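Local coordinates for protein bacterioferritin (Mycobacterium tuberculosis, PDB 3UOI) that probably oxidises iron(II) with dioxygen and stores the iron(III) mineral inside a hollow shell of 24 subunits that carries heme b, at residues L12-L17 against D62-L67. Numbering follows the deposited sequence.
Sequences LLNEQL and DRILLL
Ile64 bridges from helix 40-66 to the flank of Leu13 on helix 7-36, where the CA atoms of Leu13 and Ile64, 7.1 Å apart, are the nearest pair between the segments. With CG1 anti to the carbonyl carbon (chi1 -61°) and the chain then extended, Ile64 reaches toward helix 7-36. Its CG1 lies 4.0 Å from CB of Leu13, and its tip, CD1, rests between three residues: it is also near CB of Leu13, meets OD1 of Asn14 at 3.6 Å and lies 4.3 Å from CD2 of Leu17. The Asn14 side chain crosses that of Ile64 at roughly a right angle. Its amide is hydrogen-bonded at both ends to the loop that follows helix 40-66, OD1 to N of Asn72 and ND2 to O of Leu70, which fixes its rotation while CD1 of Ile64 packs against it. Farther along its chain, Leu13 places CD1 4.1 Å from CG of Arg63 and 4.3 Å from CD1 of Leu67. Arg63 then bends at chi2 and carries its guanidinium away from Leu13, where NE is hydrogen-bonded to OG of Ser118 and NH1 forms a salt bridge with OE1 of Glu130 of a neighbouring subunit; CG of Leu67 lies over the rim of one guanidinium face. The helix segments run antiparallel at 153°, their axes 10.4 Å apart, a largely apolar pairing of the first two helices of the ferritin-like four-helix bundle, near its end.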
# COMPACT_ATOMS: atom_id res chain seq x y z
N LEU A 12 -38.44 -37.57 -23.84
CA LEU A 12 -38.45 -37.36 -22.41
C LEU A 12 -37.83 -36.01 -22.08
O LEU A 12 -38.32 -35.28 -21.28
CB LEU A 12 -37.73 -38.50 -21.72
CG LEU A 12 -37.29 -38.28 -20.30
CD1 LEU A 12 -38.44 -38.31 -19.44
CD2 LEU A 12 -36.37 -39.29 -19.94
N LEU A 13 -36.73 -35.74 -22.75
CA LEU A 13 -35.99 -34.55 -22.61
C LEU A 13 -36.81 -33.37 -23.03
O LEU A 13 -36.89 -32.42 -22.33
CB LEU A 13 -34.67 -34.65 -23.38
CG LEU A 13 -33.54 -35.49 -22.75
CD1 LEU A 13 -32.28 -35.64 -23.56
CD2 LEU A 13 -33.22 -35.00 -21.39
N ASN A 14 -37.44 -33.47 -24.18
CA ASN A 14 -38.28 -32.40 -24.69
C ASN A 14 -39.49 -32.13 -23.81
O ASN A 14 -39.94 -31.05 -23.72
CB ASN A 14 -38.66 -32.57 -26.14
CG ASN A 14 -37.73 -31.90 -27.04
OD1 ASN A 14 -37.55 -30.72 -26.98
ND2 ASN A 14 -37.13 -32.64 -27.92
N GLU A 15 -39.98 -33.19 -23.22
CA GLU A 15 -41.07 -33.09 -22.31
C GLU A 15 -40.67 -32.27 -21.11
O GLU A 15 -41.40 -31.48 -20.65
CB GLU A 15 -41.47 -34.48 -21.84
CG GLU A 15 -42.60 -35.08 -22.55
CD GLU A 15 -43.01 -36.37 -21.93
OE1 GLU A 15 -42.82 -37.39 -22.57
OE2 GLU A 15 -43.51 -36.35 -20.80
N GLN A 16 -39.49 -32.56 -20.59
CA GLN A 16 -38.95 -31.90 -19.42
C GLN A 16 -38.62 -30.48 -19.75
O GLN A 16 -38.81 -29.62 -18.95
CB GLN A 16 -37.82 -32.68 -18.78
CG GLN A 16 -37.28 -32.10 -17.52
CD GLN A 16 -38.28 -32.00 -16.38
OE1 GLN A 16 -39.23 -32.74 -16.30
NE2 GLN A 16 -38.05 -31.06 -15.53
N LEU A 17 -38.13 -30.27 -20.95
CA LEU A 17 -37.80 -28.95 -21.40
C LEU A 17 -39.06 -28.10 -21.41
O LEU A 17 -39.06 -27.03 -20.93
CB LEU A 17 -37.19 -28.99 -22.79
CG LEU A 17 -37.06 -27.65 -23.50
CD1 LEU A 17 -36.34 -26.64 -22.63
CD2 LEU A 17 -36.37 -27.76 -24.79
N ASP A 62 -28.78 -28.10 -24.41
CA ASP A 62 -27.46 -28.53 -24.82
C ASP A 62 -27.47 -30.05 -24.97
O ASP A 62 -26.88 -30.56 -25.85
CB ASP A 62 -26.38 -28.23 -23.75
CG ASP A 62 -26.08 -26.77 -23.53
OD1 ASP A 62 -26.24 -26.01 -24.42
OD2 ASP A 62 -25.65 -26.43 -22.46
N ARG A 63 -28.13 -30.76 -24.06
CA ARG A 63 -28.15 -32.21 -24.12
C ARG A 63 -28.84 -32.70 -25.40
O ARG A 63 -28.35 -33.54 -26.07
CB ARG A 63 -28.77 -32.81 -22.85
CG ARG A 63 -28.55 -34.25 -22.57
CD ARG A 63 -27.09 -34.72 -22.58
NE ARG A 63 -27.00 -36.15 -22.88
CZ ARG A 63 -25.95 -36.81 -23.30
NH1 ARG A 63 -24.81 -36.24 -23.44
NH2 ARG A 63 -26.07 -38.09 -23.54
N ILE A 64 -29.96 -32.10 -25.71
CA ILE A 64 -30.76 -32.43 -26.85
C ILE A 64 -29.99 -32.17 -28.11
O ILE A 64 -30.00 -32.97 -28.99
CB ILE A 64 -32.07 -31.60 -26.85
CG1 ILE A 64 -32.93 -31.87 -25.61
CG2 ILE A 64 -32.81 -31.78 -28.10
CD1 ILE A 64 -34.20 -31.34 -25.69
N LEU A 65 -29.31 -31.04 -28.15
CA LEU A 65 -28.51 -30.70 -29.28
C LEU A 65 -27.32 -31.65 -29.47
O LEU A 65 -27.13 -32.13 -30.50
CB LEU A 65 -28.09 -29.23 -29.27
CG LEU A 65 -29.14 -28.15 -29.49
CD1 LEU A 65 -28.48 -26.74 -29.50
CD2 LEU A 65 -29.96 -28.40 -30.76
N LEU A 66 -26.61 -32.00 -28.43
CA LEU A 66 -25.51 -32.90 -28.59
C LEU A 66 -25.99 -34.27 -29.15
O LEU A 66 -25.29 -34.92 -29.81
CB LEU A 66 -24.69 -33.03 -27.33
CG LEU A 66 -23.32 -33.70 -27.26
CD1 LEU A 66 -22.65 -33.18 -26.09
CD2 LEU A 66 -23.34 -35.20 -27.13
N LEU A 67 -27.21 -34.65 -28.86
CA LEU A 67 -27.73 -35.92 -29.33
C LEU A 67 -28.44 -35.74 -30.64
O LEU A 67 -29.15 -36.59 -31.06
CB LEU A 67 -28.64 -36.61 -28.31
CG LEU A 67 -27.99 -36.99 -26.99
CD1 LEU A 67 -28.93 -37.02 -25.88
CD2 LEU A 67 -27.29 -38.31 -27.12